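Local coordinates for NUDIX hydrolase (Nitrosomonas europaea, PDB 2B0V), which probably hydrolyses phosphate-anhydride bonds of nucleoside di- and triphosphates and of thiamine diphosphate with the help of magnesium, as a Nudix hydrolase of the NudJ subfamily, at residues P7-Q17 against T82-V93; E55-S63 against R100-A109. All coordinates share one frame; numbering follows the deposited sequence. Where two conformers were deposited one is given.

Contact 1: P7-Q17 against T82-V93; sequences PNVTVAAVIEQ and TTYLRFTFSGQV
Asn-8 to Val-14 runs parallel to Tyr-84 to Ser-90, the strand axes 4.4 Å apart at closest approach, and seven backbone hydrogen bonds from Asn-8 N to Val-14 N alternate between the two strands. Thr-10 N to Leu-85 O (2.9 Å) is nearly straight at 174°. The methyl of Ala-12 rests on the centre of the Arg-86 guanidinium, with CB 3.4 Å from CZ. A bend at chi3 (-106°) folds the arginine back over it. Water 1 lies in the guanidinium plane, accepting a hydrogen bond from Arg-86 NE at 3.0 Å and also hydrogen-bonding Thr-10 OG1; Asn-36 and Gln-37 hold the two terminal nitrogens. Beside this group Thr-10 CG2 meets Tyr-84 CD1 at 3.7 Å. On the other face of the sheet Val-9 CG1 packs against Phe-87 CE2 (3.8 Å), and helix 48-60 covers Val-11, Ala-13, Phe-87 and Phe-89. Past Val-14 the direct pairing gives way to water 2, which accepts from Glu-16 N and donates to Gly-91 O, while Ile-15 CG2 crosses Val-93 CG1 at 3.9 Å. This parallel pair belongs to the central mixed sheet of the Nudix fold, apolar toward the Nudix helix; on its other face the buried arginine, gripped by two side-chain amides and a water, is probably fixed in both position and rotation.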
loop_
_atom_site.group_PDB
_atom_site.type_symbol
_atom_site.label_atom_id
_atom_site.label_comp_id
_atom_site.label_asym_id
_atom_site.label_seq_id
_atom_site.Cartn_x
_atom_site.Cartn_y
_atom_site.Cartn_z
ATOM N N PRO A 7 -18.536 -1.135 -1.462
ATOM C CA PRO A 7 -17.279 -0.546 -0.993
ATOM C C PRO A 7 -16.249 -0.661 -2.118
ATOM O O PRO A 7 -16.356 -1.574 -2.930
ATOM C CB PRO A 7 -16.867 -1.472 0.163
ATOM C CG PRO A 7 -17.571 -2.781 -0.133
ATOM C CD PRO A 7 -18.897 -2.331 -0.674
ATOM N N ASN A 8 -15.279 0.244 -2.173
ATOM C CA ASN A 8 -14.181 0.121 -3.143
ATOM C C ASN A 8 -13.069 -0.746 -2.586
ATOM O O ASN A 8 -12.548 -0.464 -1.512
ATOM C CB ASN A 8 -13.647 1.477 -3.519
ATOM C CG ASN A 8 -14.674 2.294 -4.272
ATOM O OD1 ASN A 8 -14.756 2.208 -5.493
ATOM N ND2 ASN A 8 -15.519 3.008 -3.543
ATOM N N VAL A 9 -12.658 -1.758 -3.334
ATOM C CA VAL A 9 -11.605 -2.660 -2.847
ATOM C C VAL A 9 -10.252 -2.116 -3.263
ATOM O O VAL A 9 -10.017 -1.785 -4.446
ATOM C CB VAL A 9 -11.818 -4.084 -3.375
ATOM C CG1 VAL A 9 -10.638 -4.988 -2.956
ATOM C CG2 VAL A 9 -13.167 -4.626 -2.834
ATOM N N THR A 10 -9.385 -1.976 -2.275
ATOM C CA THR A 10 -8.070 -1.391 -2.526
ATOM C C THR A 10 -7.046 -2.350 -1.928
ATOM O O THR A 10 -7.371 -3.247 -1.116
ATOM C CB THR A 10 -7.869 -0.004 -1.853
ATOM O OG1 THR A 10 -8.063 -0.144 -0.439
ATOM C CG2 THR A 10 -8.899 1.017 -2.417
ATOM N N VAL A 11 -5.791 -2.097 -2.265
ATOM C CA VAL A 11 -4.682 -2.908 -1.738
ATOM C C VAL A 11 -3.555 -1.968 -1.299
ATOM O O VAL A 11 -3.455 -0.842 -1.793
ATOM C CB VAL A 11 -4.131 -3.873 -2.799
ATOM C CG1 VAL A 11 -5.181 -4.907 -3.154
ATOM C CG2 VAL A 11 -3.653 -3.072 -4.046
ATOM N N ALA A 12 -2.726 -2.430 -0.370
ATOM C CA ALA A 12 -1.603 -1.640 0.093
ATOM C C ALA A 12 -0.511 -2.567 0.571
ATOM O O ALA A 12 -0.796 -3.676 1.009
ATOM C CB ALA A 12 -2.054 -0.730 1.229
ATOM N N ALA A 13 0.745 -2.133 0.461
ATOM C CA ALA A 13 1.892 -2.951 0.828
ATOM C C ALA A 13 2.689 -2.312 1.924
ATOM O O ALA A 13 3.081 -1.131 1.798
ATOM C CB ALA A 13 2.812 -3.144 -0.419
ATOM N N VAL A 14 2.951 -3.099 2.978
ATOM C CA VAL A 14 3.880 -2.750 4.029
ATOM C C VAL A 14 5.196 -3.419 3.695
ATOM O O VAL A 14 5.301 -4.655 3.730
ATOM C CB VAL A 14 3.369 -3.160 5.445
ATOM C CG1 VAL A 14 4.438 -2.868 6.511
ATOM C CG2 VAL A 14 2.067 -2.403 5.785
ATOM N N ILE A 15 6.181 -2.598 3.319
ATOM C CA ILE A 15 7.492 -3.108 2.890
ATOM C C ILE A 15 8.533 -2.550 3.853
ATOM O O ILE A 15 8.836 -1.367 3.806
ATOM C CB ILE A 15 7.808 -2.650 1.446
ATOM C CG1 ILE A 15 6.764 -3.222 0.467
ATOM C CG2 ILE A 15 9.229 -3.141 1.036
ATOM C CD1 ILE A 15 6.603 -2.374 -0.809
ATOM N N GLU A 16 9.063 -3.410 4.720
ATOM C CA GLU A 16 9.975 -3.025 5.828
ATOM C C GLU A 16 11.293 -3.727 5.614
ATOM O O GLU A 16 11.325 -4.939 5.405
ATOM C CB GLU A 16 9.386 -3.472 7.180
ATOM C CG GLU A 16 10.182 -3.042 8.428
ATOM C CD GLU A 16 10.977 -4.199 9.015
ATOM O OE1 GLU A 16 10.379 -5.296 9.195
ATOM O OE2 GLU A 16 12.207 -4.016 9.271
ATOM N N GLN A 17 12.371 -2.965 5.657
ATOM C CA GLN A 17 13.711 -3.492 5.485
ATOM C C GLN A 17 14.570 -2.722 6.466
ATOM O O GLN A 17 14.644 -1.486 6.404
ATOM C CB GLN A 17 14.155 -3.289 4.031
ATOM C CG GLN A 17 15.428 -4.004 3.610
ATOM C CD GLN A 17 15.715 -3.849 2.103
ATOM O OE1 GLN A 17 14.796 -3.836 1.261
ATOM N NE2 GLN A 17 16.997 -3.769 1.761
ATOM N N THR A 82 -16.612 8.058 0.574
ATOM C CA THR A 82 -16.356 6.767 -0.053
ATOM C C THR A 82 -15.899 5.701 0.954
ATOM O O THR A 82 -15.007 5.959 1.768
ATOM C CB THR A 82 -15.298 6.888 -1.160
ATOM O OG1 THR A 82 -15.703 7.893 -2.105
ATOM C CG2 THR A 82 -15.101 5.536 -1.865
ATOM N N THR A 83 -16.530 4.530 0.880
ATOM C CA THR A 83 -16.163 3.385 1.736
ATOM C C THR A 83 -15.152 2.500 1.028
ATOM O O THR A 83 -15.275 2.193 -0.153
ATOM C CB THR A 83 -17.401 2.557 2.183
ATOM O OG1 THR A 83 -18.291 3.432 2.882
ATOM C CG2 THR A 83 -17.011 1.443 3.148
ATOM N N TYR A 84 -14.150 2.081 1.782
ATOM C CA TYR A 84 -13.057 1.316 1.229
ATOM C C TYR A 84 -12.886 0.030 2.013
ATOM O O TYR A 84 -13.194 -0.011 3.208
ATOM C CB TYR A 84 -11.742 2.101 1.363
ATOM C CG TYR A 84 -11.686 3.352 0.544
ATOM C CD1 TYR A 84 -11.295 3.310 -0.803
ATOM C CD2 TYR A 84 -12.028 4.583 1.105
ATOM C CE1 TYR A 84 -11.246 4.493 -1.576
ATOM C CE2 TYR A 84 -11.976 5.769 0.340
ATOM C CZ TYR A 84 -11.588 5.706 -0.981
ATOM O OH TYR A 84 -11.554 6.874 -1.714
ATOM N N LEU A 85 -12.415 -0.991 1.307
ATOM C CA LEU A 85 -11.967 -2.216 1.928
ATOM C C LEU A 85 -10.515 -2.432 1.470
ATOM O O LEU A 85 -10.268 -2.821 0.313
ATOM C CB LEU A 85 -12.881 -3.373 1.478
ATOM C CG LEU A 85 -12.705 -4.681 2.212
ATOM C CD1 LEU A 85 -13.005 -4.588 3.723
ATOM C CD2 LEU A 85 -13.641 -5.714 1.544
ATOM N N ARG A 86 -9.568 -2.169 2.386
ATOM C CA ARG A 86 -8.161 -2.154 2.042
ATOM C C ARG A 86 -7.506 -3.429 2.505
ATOM O O ARG A 86 -7.381 -3.661 3.716
ATOM C CB ARG A 86 -7.436 -0.984 2.724
ATOM C CG ARG A 86 -5.895 -1.022 2.529
ATOM C CD ARG A 86 -5.193 0.064 3.428
ATOM N NE ARG A 86 -4.738 1.194 2.609
ATOM C CZ ARG A 86 -3.622 1.901 2.779
ATOM N NH1 ARG A 86 -2.767 1.649 3.750
ATOM N NH2 ARG A 86 -3.341 2.865 1.910
ATOM N N PHE A 87 -7.091 -4.266 1.549
ATOM C CA PHE A 87 -6.320 -5.486 1.892
ATOM C C PHE A 87 -4.868 -5.121 1.932
ATOM O O PHE A 87 -4.349 -4.692 0.914
ATOM C CB PHE A 87 -6.493 -6.518 0.795
ATOM C CG PHE A 87 -7.873 -7.156 0.783
ATOM C CD1 PHE A 87 -8.056 -8.461 1.282
ATOM C CD2 PHE A 87 -8.980 -6.438 0.274
ATOM C CE1 PHE A 87 -9.348 -9.051 1.285
ATOM C CE2 PHE A 87 -10.287 -7.016 0.269
ATOM C CZ PHE A 87 -10.467 -8.316 0.775
ATOM N N THR A 88 -4.217 -5.352 3.086
ATOM C CA THR A 88 -2.826 -4.879 3.267
ATOM C C THR A 88 -1.959 -6.117 3.391
ATOM O O THR A 88 -2.295 -7.045 4.132
ATOM C CB THR A 88 -2.731 -4.044 4.542
ATOM O OG1 THR A 88 -3.700 -2.988 4.468
ATOM C CG2 THR A 88 -1.361 -3.456 4.645
ATOM N N PHE A 89 -0.850 -6.112 2.654
ATOM C CA PHE A 89 0.082 -7.248 2.654
ATOM C C PHE A 89 1.462 -6.790 3.046
ATOM O O PHE A 89 1.837 -5.639 2.753
ATOM C CB PHE A 89 0.171 -7.848 1.241
ATOM C CG PHE A 89 -1.141 -8.360 0.766
ATOM C CD1 PHE A 89 -1.489 -9.683 0.991
ATOM C CD2 PHE A 89 -2.028 -7.507 0.081
ATOM C CE1 PHE A 89 -2.733 -10.159 0.549
ATOM C CE2 PHE A 89 -3.238 -7.964 -0.361
ATOM C CZ PHE A 89 -3.597 -9.285 -0.130
ATOM N N SER A 90 2.260 -7.693 3.624
ATOM C CA SER A 90 3.691 -7.425 3.800
ATOM C C SER A 90 4.478 -8.365 2.882
ATOM O O SER A 90 4.036 -9.497 2.570
ATOM C CB SER A 90 4.093 -7.632 5.274
ATOM O OG SER A 90 5.477 -7.441 5.441
ATOM N N GLY A 91 5.639 -7.897 2.448
ATOM C CA GLY A 91 6.500 -8.730 1.637
ATOM C C GLY A 91 7.821 -8.051 1.379
ATOM O O GLY A 91 8.126 -6.995 1.967
ATOM N N GLN A 92 8.604 -8.676 0.512
ATOM C CA GLN A 92 9.895 -8.131 0.119
ATOM C C GLN A 92 9.851 -7.413 -1.206
ATOM O O GLN A 92 9.042 -7.750 -2.093
ATOM C CB GLN A 92 10.883 -9.252 -0.047
ATOM C CG GLN A 92 11.124 -10.109 1.175
ATOM C CD GLN A 92 12.128 -11.214 0.879
ATOM O OE1 GLN A 92 13.234 -10.946 0.403
ATOM N NE2 GLN A 92 11.737 -12.468 1.136
ATOM N N VAL A 93 10.780 -6.483 -1.375
ATOM C CA VAL A 93 11.069 -5.993 -2.692
ATOM C C VAL A 93 12.265 -6.783 -3.217
ATOM O O VAL A 93 13.212 -7.027 -2.474
ATOM C CB VAL A 93 11.226 -4.446 -2.745
ATOM C CG1 VAL A 93 9.820 -3.791 -2.744
ATOM C CG2 VAL A 93 12.142 -3.925 -1.651
HETATM O O HOH W 1 -6.419 2.234 0.369
HETATM O O HOH W 2 8.003 -6.150 4.884
HETATM O O HOH W 3 12.515 -6.195 1.179
#

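Contact 2: E55-S63 against R100-A109; sequences EVLEETGHS and RKLDTGIVRA. With EDO (1,2-ethanediol), chain D.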
loop_
_atom_site.group_PDB
_atom_site.type_symbol
_atom_site.label_atom_id
_atom_site.label_comp_id
_atom_site.label_asym_id
_atom_site.label_seq_id
_atom_site.Cartn_x
_atom_site.Cartn_y
_atom_site.Cartn_z
ATOM N N GLU A 55 0.582 -2.623 -7.828
ATOM C CA GLU A 55 0.683 -1.288 -7.262
ATOM C C GLU A 55 2.090 -0.963 -6.769
ATOM O O GLU A 55 2.565 0.160 -6.993
ATOM C CB GLU A 55 -0.352 -1.103 -6.167
ATOM C CG GLU A 55 -1.826 -0.896 -6.680
ATOM C CD GLU A 55 -2.047 0.331 -7.565
ATOM O OE1 GLU A 55 -1.165 1.218 -7.673
ATOM O OE2 GLU A 55 -3.134 0.408 -8.176
ATOM N N VAL A 56 2.774 -1.911 -6.116
ATOM C CA VAL A 56 4.145 -1.666 -5.714
ATOM C C VAL A 56 5.024 -1.324 -6.915
ATOM O O VAL A 56 5.760 -0.320 -6.893
ATOM C CB VAL A 56 4.758 -2.845 -4.931
ATOM C CG1 VAL A 56 6.231 -2.587 -4.619
ATOM C CG2 VAL A 56 3.920 -3.083 -3.640
ATOM N N LEU A 57 4.904 -2.124 -7.978
ATOM C CA LEU A 57 5.704 -1.836 -9.165
ATOM C C LEU A 57 5.358 -0.492 -9.812
ATOM O O LEU A 57 6.285 0.290 -10.169
ATOM C CB LEU A 57 5.564 -3.007 -10.148
ATOM C CG LEU A 57 6.271 -2.879 -11.485
ATOM C CD1 LEU A 57 7.780 -2.796 -11.265
ATOM C CD2 LEU A 57 5.916 -4.029 -12.396
ATOM N N GLU A 58 4.054 -0.227 -9.990
ATOM C CA GLU A 58 3.616 0.973 -10.714
ATOM C C GLU A 58 3.918 2.267 -9.974
ATOM O O GLU A 58 4.125 3.323 -10.613
ATOM C CB GLU A 58 2.129 0.914 -11.040
ATOM C CG GLU A 58 1.862 -0.211 -12.033
ATOM C CD GLU A 58 0.409 -0.344 -12.491
ATOM O OE1 GLU A 58 -0.486 0.142 -11.773
ATOM O OE2 GLU A 58 0.205 -0.972 -13.572
ATOM N N GLU A 59 3.929 2.187 -8.647
ATOM C CA GLU A 59 4.110 3.389 -7.793
ATOM C C GLU A 59 5.554 3.599 -7.321
ATOM O O GLU A 59 5.908 4.710 -6.909
ATOM C CB GLU A 59 3.144 3.368 -6.603
ATOM C CG GLU A 59 1.697 3.407 -7.012
ATOM C CD GLU A 59 0.822 4.015 -5.913
ATOM O OE1 GLU A 59 1.149 3.828 -4.714
ATOM O OE2 GLU A 59 -0.187 4.676 -6.254
ATOM N N THR A 60 6.357 2.529 -7.292
ATOM C CA THR A 60 7.713 2.622 -6.754
ATOM C C THR A 60 8.842 2.167 -7.666
ATOM O O THR A 60 10.010 2.436 -7.352
ATOM C CB THR A 60 7.886 1.856 -5.431
ATOM O OG1 THR A 60 7.998 0.450 -5.700
ATOM C CG2 THR A 60 6.742 2.116 -4.490
ATOM N N GLY A 61 8.513 1.450 -8.741
ATOM C CA GLY A 61 9.548 0.889 -9.627
ATOM C C GLY A 61 10.288 -0.303 -9.037
ATOM O O GLY A 61 11.227 -0.830 -9.625
ATOM N N HIS A 62 9.820 -0.785 -7.889
ATOM C CA HIS A 62 10.328 -2.024 -7.304
ATOM C C HIS A 62 9.361 -3.198 -7.557
ATOM O O HIS A 62 8.164 -3.022 -7.435
ATOM C CB HIS A 62 10.393 -1.845 -5.785
ATOM C CG HIS A 62 11.382 -0.834 -5.313
ATOM N ND1 HIS A 62 11.221 0.529 -5.487
ATOM C CD2 HIS A 62 12.563 -0.994 -4.669
ATOM C CE1 HIS A 62 12.267 1.155 -4.969
ATOM N NE2 HIS A 62 13.065 0.255 -4.428
ATOM N N SER A 63 9.877 -4.370 -7.845
ATOM C CA SER A 63 9.011 -5.555 -7.918
ATOM C C SER A 63 8.807 -6.140 -6.506
ATOM O O SER A 63 9.711 -6.153 -5.670
ATOM C CB SER A 63 9.613 -6.592 -8.885
ATOM O OG SER A 63 10.902 -6.946 -8.454
ATOM N N ARG A 100 12.086 2.603 -14.679
ATOM C CA ARG A 100 10.662 2.221 -14.665
ATOM C C ARG A 100 9.835 3.469 -14.389
ATOM O O ARG A 100 10.140 4.254 -13.477
ATOM C CB ARG A 100 10.394 1.108 -13.640
ATOM C CG ARG A 100 11.027 -0.271 -14.037
ATOM C CD ARG A 100 10.895 -1.391 -12.939
ATOM N NE ARG A 100 11.801 -2.550 -13.163
ATOM C CZ ARG A 100 12.227 -3.408 -12.216
ATOM N NH1 ARG A 100 11.855 -3.283 -10.938
ATOM N NH2 ARG A 100 13.054 -4.406 -12.552
ATOM N N LYS A 101 8.810 3.689 -15.206
ATOM C CA LYS A 101 7.965 4.864 -15.050
ATOM C C LYS A 101 7.054 4.705 -13.837
ATOM O O LYS A 101 6.441 3.650 -13.647
ATOM C CB LYS A 101 7.124 5.097 -16.302
ATOM C CG LYS A 101 7.066 6.559 -16.713
ATOM C CD LYS A 101 8.457 7.088 -17.065
ATOM C CE LYS A 101 8.922 6.636 -18.443
ATOM N NZ LYS A 101 10.396 6.804 -18.626
ATOM N N LEU A 102 7.000 5.749 -13.021
ATOM C CA LEU A 102 6.111 5.740 -11.844
ATOM C C LEU A 102 4.797 6.386 -12.254
ATOM O O LEU A 102 4.779 7.291 -13.118
ATOM C CB LEU A 102 6.728 6.460 -10.630
ATOM C CG LEU A 102 8.131 6.079 -10.159
ATOM C CD1 LEU A 102 8.468 6.692 -8.800
ATOM C CD2 LEU A 102 8.312 4.584 -10.145
ATOM N N ASP A 103 3.699 5.949 -11.637
ATOM C CA ASP A 103 2.394 6.548 -11.950
ATOM C C ASP A 103 2.473 8.043 -11.818
ATOM O O ASP A 103 3.170 8.573 -10.934
ATOM C CB ASP A 103 1.336 6.081 -10.943
ATOM C CG ASP A 103 0.875 4.693 -11.186
ATOM O OD1 ASP A 103 1.236 4.099 -12.212
ATOM O OD2 ASP A 103 0.130 4.189 -10.314
ATOM N N THR A 104 1.713 8.730 -12.669
ATOM C CA THR A 104 1.561 10.167 -12.531
ATOM C C THR A 104 0.913 10.409 -11.186
ATOM O O THR A 104 -0.003 9.670 -10.787
ATOM C CB THR A 104 0.708 10.754 -13.674
ATOM O OG1 THR A 104 1.290 10.380 -14.914
ATOM C CG2 THR A 104 0.677 12.270 -13.613
ATOM N N GLY A 105 1.441 11.393 -10.472
ATOM C CA GLY A 105 0.916 11.728 -9.127
ATOM C C GLY A 105 1.880 11.302 -8.033
ATOM O O GLY A 105 1.788 11.789 -6.888
ATOM N N ILE A 106 2.785 10.387 -8.360
ATOM C CA ILE A 106 3.841 9.980 -7.433
ATOM C C ILE A 106 4.973 11.010 -7.511
ATOM O O ILE A 106 5.572 11.230 -8.576
ATOM C CB ILE A 106 4.391 8.531 -7.708
ATOM C CG1 ILE A 106 3.292 7.451 -7.617
ATOM C CG2 ILE A 106 5.517 8.175 -6.753
ATOM C CD1 ILE A 106 2.611 7.409 -6.251
ATOM N N VAL A 107 5.255 11.657 -6.388
ATOM C CA VAL A 107 6.396 12.593 -6.324
ATOM C C VAL A 107 7.715 11.830 -6.186
ATOM O O VAL A 107 8.671 12.038 -6.973
ATOM C CB VAL A 107 6.220 13.595 -5.170
ATOM C CG1 VAL A 107 7.477 14.499 -5.092
ATOM C CG2 VAL A 107 4.914 14.431 -5.346
ATOM N N ARG A 108 7.753 10.915 -5.229
ATOM C CA ARG A 108 8.909 10.037 -5.067
ATOM C C ARG A 108 8.564 8.879 -4.139
ATOM O O ARG A 108 7.591 8.924 -3.372
ATOM C CB ARG A 108 10.157 10.801 -4.594
ATOM C CG ARG A 108 10.030 11.487 -3.273
ATOM C CD ARG A 108 11.256 12.383 -2.971
ATOM N NE ARG A 108 11.243 13.620 -3.749
ATOM C CZ ARG A 108 10.594 14.735 -3.420
ATOM N NH1 ARG A 108 9.876 14.818 -2.300
ATOM N NH2 ARG A 108 10.662 15.789 -4.233
ATOM N N ALA A 109 9.313 7.792 -4.281
ATOM C CA ALA A 109 9.163 6.659 -3.362
ATOM C C ALA A 109 10.464 6.617 -2.591
ATOM O O ALA A 109 11.538 6.724 -3.214
ATOM C CB ALA A 109 8.943 5.353 -4.150
HETATM C C1 EDO D . -2.463 5.175 -5.088
HETATM O O1 EDO D . -3.050 5.371 -3.762
HETATM C C2 EDO D . -3.438 4.795 -6.225
HETATM O O2 EDO D . -2.835 4.048 -7.329
HETATM O O HOH W 4 -1.327 2.277 -10.210
HETATM O O HOH W 5 7.150 0.857 -12.749
HETATM O O HOH W 6 -1.218 5.687 -8.531
#
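Asp-103 N donates to Glu-58 O over 2.9 Å, tying the loop before strand 106-109 to the last turn of the helix, and Arg-100 NH1 reaches Gly-61 O just beyond it, also at 2.9 Å. The arginine bond is bent (141°), its donor above the carbonyl plane; NH1 has a second partner in Ser-95. Water 5 adds a bridge, donating to Leu-57 O and Lys-101 O. The Asp-103 carboxylate lies among Glu-55, Glu-58 and Glu-59, its plane 83° from that of Glu-55; Glu-58 OE1 is salt-bridged to Arg-54, and Glu-59 OE1 is held by Ala-39 N. Water 6 donates to Asp-103 OD2. Ethanediol, probably from the crystallisation liquor, lies beside this cluster. Residues 40-61 carry the Nudix box, whose helix ends here, and its glutamates are in general the magnesium ligands of the family, although no magnesium is present here. Gly-61 leaves the helix with positive phi, and Leu-102 CD2 lies against its backbone, 3.4 Å from Gly-61 N. Thr-60 OG1 donates to Val-56 O and accepts from His-62 N in an ST turn; chi1 of 77° sets the hydroxyl between the backbone N and carbonyl carbon, while CB and CG2 meet Ala-109 CB, each at 3.9 Å. A valine here would probably leave His-62 N without this acceptor and Val-56 O without its second donor, disturbing the turn from helix into strand. Farther along, Ile-106 CG2 touches Glu-59 O at 3.5 Å, a buried carbonyl oxygen with no polar partner, and Ile-106 CD1 lies against Glu-59 CD. At the outer margin Leu-57 CD1 crosses the extended Arg-100 chain at CD.

Overall arrangement
From the N terminus, strand 8-17 comes first and pairs in contact 1 with strand 82-96, after 64 intervening residues. Helix 48-60 and the start of strand 62-77 fall within that span, and their partner in contact 2, residues 100-109, follows strand 82-96; the two loops therefore cross. Contact 1 joins strands inside the mixed sheet, whereas contact 2 fastens the C-terminal end of the helix to the segment entering strand 106-113. Their centres lie about 15 Å apart, yet they touch: Val-56 of the helix packs on Ala-13 and Ile-15, and His-62, at the start of strand 62-77, packs on Val-93 of the neighbouring strand.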